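Local structure of hypothetical protein TT1465 (Thermus thermophilus, 1WEK) at residues Ser33-Ser45 with Leu61-Thr74. The protein is of unknown function but belongs to the SLOG clan and has a parallel beta sheet flanked by helices. Numbering follows the deposited sequence.
Sequences SELQVPLVSVFGS and LGRALAEAGFGVVT
V40 and V42 of strand 39-43 face helix 61-68, which runs almost antiparallel to the strand. V40 sends CG2, anti to its carbonyl carbon, obliquely against the F70 ring, 3.6 Å from F70 CD2. P38 CB comes to the same ring atom at 3.7 Å, also obliquely, from the opposite side of the ring plane. The other branch of V40, CG1, lies 4.3 Å from L65 CD1. V42 splits its branches likewise. V42 CG1 meets L61 CD1 tip to tip at 3.8 Å, while V42 CG2 turns to L65 and V72. L210 of helix 203-211 also packs on L65 and F70. On the L39 face of the sheet, V73 CG2 sits 4.0 Å from L39 CB. G71, lacking a side chain, leaves room there for V37 CG2 and L39 CD2. Backbone hydrogen bonds join the strands in parallel register: G71 N to P38 O, V40 N to G71 O, V73 N to V40 O and V42 N to V73 O. S41 OG hydrogen-bonds to F128 O, outside this pair. A Schellman motif at G69 ends the helix and leads into strand 71-74. Strand, helix and neighbouring parallel strand form a beta-alpha-beta crossover, as in Rossmann-like folds.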
# COMPACT_ATOMS: atom_id res chain seq x y z
N SER A 33 14.98 3.93 14.57
CA SER A 33 14.92 2.61 15.23
C SER A 33 16.29 1.96 15.37
O SER A 33 16.53 1.20 16.31
CB SER A 33 14.02 1.65 14.45
OG SER A 33 12.66 1.91 14.72
N GLU A 34 17.19 2.23 14.42
CA GLU A 34 18.52 1.65 14.45
C GLU A 34 19.46 2.27 15.47
O GLU A 34 20.40 1.62 15.92
CB GLU A 34 19.16 1.73 13.07
CG GLU A 34 18.42 0.98 11.99
CD GLU A 34 19.05 1.19 10.63
OE1 GLU A 34 18.47 0.72 9.62
OE2 GLU A 34 20.13 1.82 10.56
N LEU A 35 19.24 3.53 15.82
CA LEU A 35 20.11 4.18 16.79
C LEU A 35 20.18 3.33 18.05
O LEU A 35 19.21 2.67 18.42
CB LEU A 35 19.61 5.59 17.11
CG LEU A 35 19.53 6.46 15.85
CD1 LEU A 35 19.17 7.89 16.21
CD2 LEU A 35 20.86 6.42 15.12
N GLN A 36 21.33 3.34 18.72
CA GLN A 36 21.53 2.53 19.91
C GLN A 36 21.82 3.29 21.19
O GLN A 36 22.49 2.79 22.09
CB GLN A 36 22.62 1.50 19.64
CG GLN A 36 22.18 0.50 18.58
CD GLN A 36 23.23 -0.54 18.27
OE1 GLN A 36 23.68 -1.28 19.15
NE2 GLN A 36 23.62 -0.62 17.00
N VAL A 37 21.30 4.51 21.27
CA VAL A 37 21.46 5.32 22.45
C VAL A 37 20.09 5.92 22.75
O VAL A 37 19.27 6.11 21.84
CB VAL A 37 22.47 6.45 22.23
CG1 VAL A 37 23.86 5.86 22.02
CG2 VAL A 37 22.06 7.29 21.02
N PRO A 38 19.81 6.20 24.03
CA PRO A 38 18.53 6.79 24.40
C PRO A 38 18.50 8.15 23.71
O PRO A 38 19.52 8.85 23.68
CB PRO A 38 18.64 6.90 25.91
CG PRO A 38 19.56 5.79 26.26
CD PRO A 38 20.62 5.91 25.22
N LEU A 39 17.36 8.51 23.12
CA LEU A 39 17.26 9.76 22.41
C LEU A 39 16.44 10.81 23.16
O LEU A 39 15.34 10.54 23.64
CB LEU A 39 16.66 9.53 21.02
CG LEU A 39 17.44 8.56 20.12
CD1 LEU A 39 16.63 8.26 18.89
CD2 LEU A 39 18.77 9.18 19.75
N VAL A 40 17.02 12.01 23.24
CA VAL A 40 16.42 13.14 23.90
C VAL A 40 16.07 14.22 22.87
O VAL A 40 16.93 14.68 22.12
CB VAL A 40 17.39 13.73 24.93
CG1 VAL A 40 16.83 15.03 25.50
CG2 VAL A 40 17.65 12.72 26.05
N SER A 41 14.80 14.61 22.83
CA SER A 41 14.35 15.64 21.90
C SER A 41 14.63 16.99 22.54
O SER A 41 14.30 17.20 23.71
CB SER A 41 12.87 15.47 21.60
OG SER A 41 12.71 14.39 20.71
N VAL A 42 15.25 17.88 21.78
CA VAL A 42 15.62 19.19 22.28
C VAL A 42 15.13 20.30 21.35
O VAL A 42 15.24 20.21 20.13
CB VAL A 42 17.15 19.26 22.43
CG1 VAL A 42 17.56 20.55 23.12
CG2 VAL A 42 17.63 18.06 23.22
N PHE A 43 14.57 21.35 21.93
CA PHE A 43 14.03 22.45 21.15
C PHE A 43 14.50 23.82 21.60
O PHE A 43 14.75 24.07 22.78
CB PHE A 43 12.50 22.40 21.21
CG PHE A 43 11.94 21.04 20.97
CD1 PHE A 43 11.83 20.13 22.01
CD2 PHE A 43 11.56 20.65 19.69
CE1 PHE A 43 11.35 18.85 21.80
CE2 PHE A 43 11.08 19.37 19.45
CZ PHE A 43 10.97 18.46 20.51
N GLY A 44 14.60 24.74 20.64
CA GLY A 44 15.02 26.09 20.96
C GLY A 44 14.90 26.98 19.74
O GLY A 44 14.74 26.49 18.62
N SER A 45 14.99 28.29 19.97
CA SER A 45 14.91 29.30 18.92
C SER A 45 15.84 29.12 17.73
O SER A 45 17.04 28.91 17.89
CB SER A 45 15.18 30.68 19.52
OG SER A 45 15.39 31.66 18.52
N LEU A 61 24.09 22.04 26.99
CA LEU A 61 23.13 20.94 27.12
C LEU A 61 23.51 19.85 26.13
O LEU A 61 23.58 18.68 26.48
CB LEU A 61 21.72 21.41 26.76
CG LEU A 61 20.47 20.90 27.47
CD1 LEU A 61 19.35 20.83 26.45
CD2 LEU A 61 20.69 19.55 28.11
N GLY A 62 23.73 20.25 24.88
CA GLY A 62 24.09 19.29 23.85
C GLY A 62 25.33 18.51 24.23
O GLY A 62 25.36 17.29 24.12
N ARG A 63 26.36 19.22 24.69
CA ARG A 63 27.60 18.58 25.11
C ARG A 63 27.39 17.66 26.34
O ARG A 63 27.95 16.56 26.41
CB ARG A 63 28.64 19.65 25.44
CG ARG A 63 29.86 19.12 26.14
CD ARG A 63 30.33 20.11 27.19
NE ARG A 63 31.23 21.12 26.63
CZ ARG A 63 31.31 22.37 27.06
NH1 ARG A 63 30.52 22.80 28.05
NH2 ARG A 63 32.20 23.19 26.53
N ALA A 64 26.61 18.12 27.32
CA ALA A 64 26.37 17.32 28.52
C ALA A 64 25.65 16.01 28.22
O ALA A 64 26.05 14.94 28.69
CB ALA A 64 25.59 18.11 29.52
N LEU A 65 24.59 16.08 27.42
CA LEU A 65 23.84 14.87 27.09
C LEU A 65 24.70 13.81 26.39
O LEU A 65 24.61 12.63 26.71
CB LEU A 65 22.64 15.24 26.23
CG LEU A 65 21.59 16.07 26.95
CD1 LEU A 65 20.71 16.78 25.93
CD2 LEU A 65 20.77 15.16 27.86
N ALA A 66 25.52 14.24 25.45
CA ALA A 66 26.42 13.32 24.74
C ALA A 66 27.36 12.67 25.75
O ALA A 66 27.58 11.45 25.74
CB ALA A 66 27.23 14.08 23.71
N GLU A 67 27.92 13.49 26.64
CA GLU A 67 28.84 12.99 27.65
C GLU A 67 28.15 11.91 28.49
O GLU A 67 28.72 10.84 28.72
CB GLU A 67 29.33 14.14 28.53
CG GLU A 67 30.46 14.96 27.93
CD GLU A 67 30.73 16.25 28.71
OE1 GLU A 67 31.71 16.97 28.41
OE2 GLU A 67 29.94 16.56 29.63
N ALA A 68 26.93 12.21 28.93
CA ALA A 68 26.15 11.27 29.75
C ALA A 68 25.72 10.03 28.97
O ALA A 68 25.22 9.06 29.55
CB ALA A 68 24.93 11.98 30.31
N GLY A 69 25.89 10.06 27.66
CA GLY A 69 25.51 8.91 26.86
C GLY A 69 24.22 9.01 26.07
O GLY A 69 23.76 8.00 25.55
N PHE A 70 23.61 10.19 25.97
CA PHE A 70 22.38 10.34 25.18
C PHE A 70 22.68 10.88 23.78
O PHE A 70 23.73 11.50 23.54
CB PHE A 70 21.39 11.32 25.83
CG PHE A 70 20.93 10.91 27.19
CD1 PHE A 70 21.62 11.33 28.32
CD2 PHE A 70 19.83 10.09 27.33
CE1 PHE A 70 21.21 10.93 29.58
CE2 PHE A 70 19.41 9.68 28.59
CZ PHE A 70 20.10 10.10 29.72
N GLY A 71 21.75 10.63 22.86
CA GLY A 71 21.87 11.16 21.52
C GLY A 71 20.86 12.31 21.52
O GLY A 71 19.83 12.22 22.20
N VAL A 72 21.14 13.39 20.81
CA VAL A 72 20.18 14.49 20.76
C VAL A 72 19.49 14.51 19.41
O VAL A 72 20.10 14.19 18.38
CB VAL A 72 20.84 15.87 21.01
CG1 VAL A 72 21.46 15.89 22.39
CG2 VAL A 72 21.88 16.16 19.94
N VAL A 73 18.21 14.84 19.44
CA VAL A 73 17.39 14.94 18.23
C VAL A 73 16.81 16.35 18.22
O VAL A 73 16.13 16.75 19.17
CB VAL A 73 16.25 13.92 18.25
CG1 VAL A 73 15.46 14.00 16.95
CG2 VAL A 73 16.80 12.52 18.44
N THR A 74 17.10 17.11 17.16
CA THR A 74 16.61 18.47 17.02
C THR A 74 15.99 18.61 15.63
O THR A 74 15.99 17.66 14.85
CB THR A 74 17.74 19.52 17.11
OG1 THR A 74 18.51 19.48 15.89
CG2 THR A 74 18.63 19.26 18.28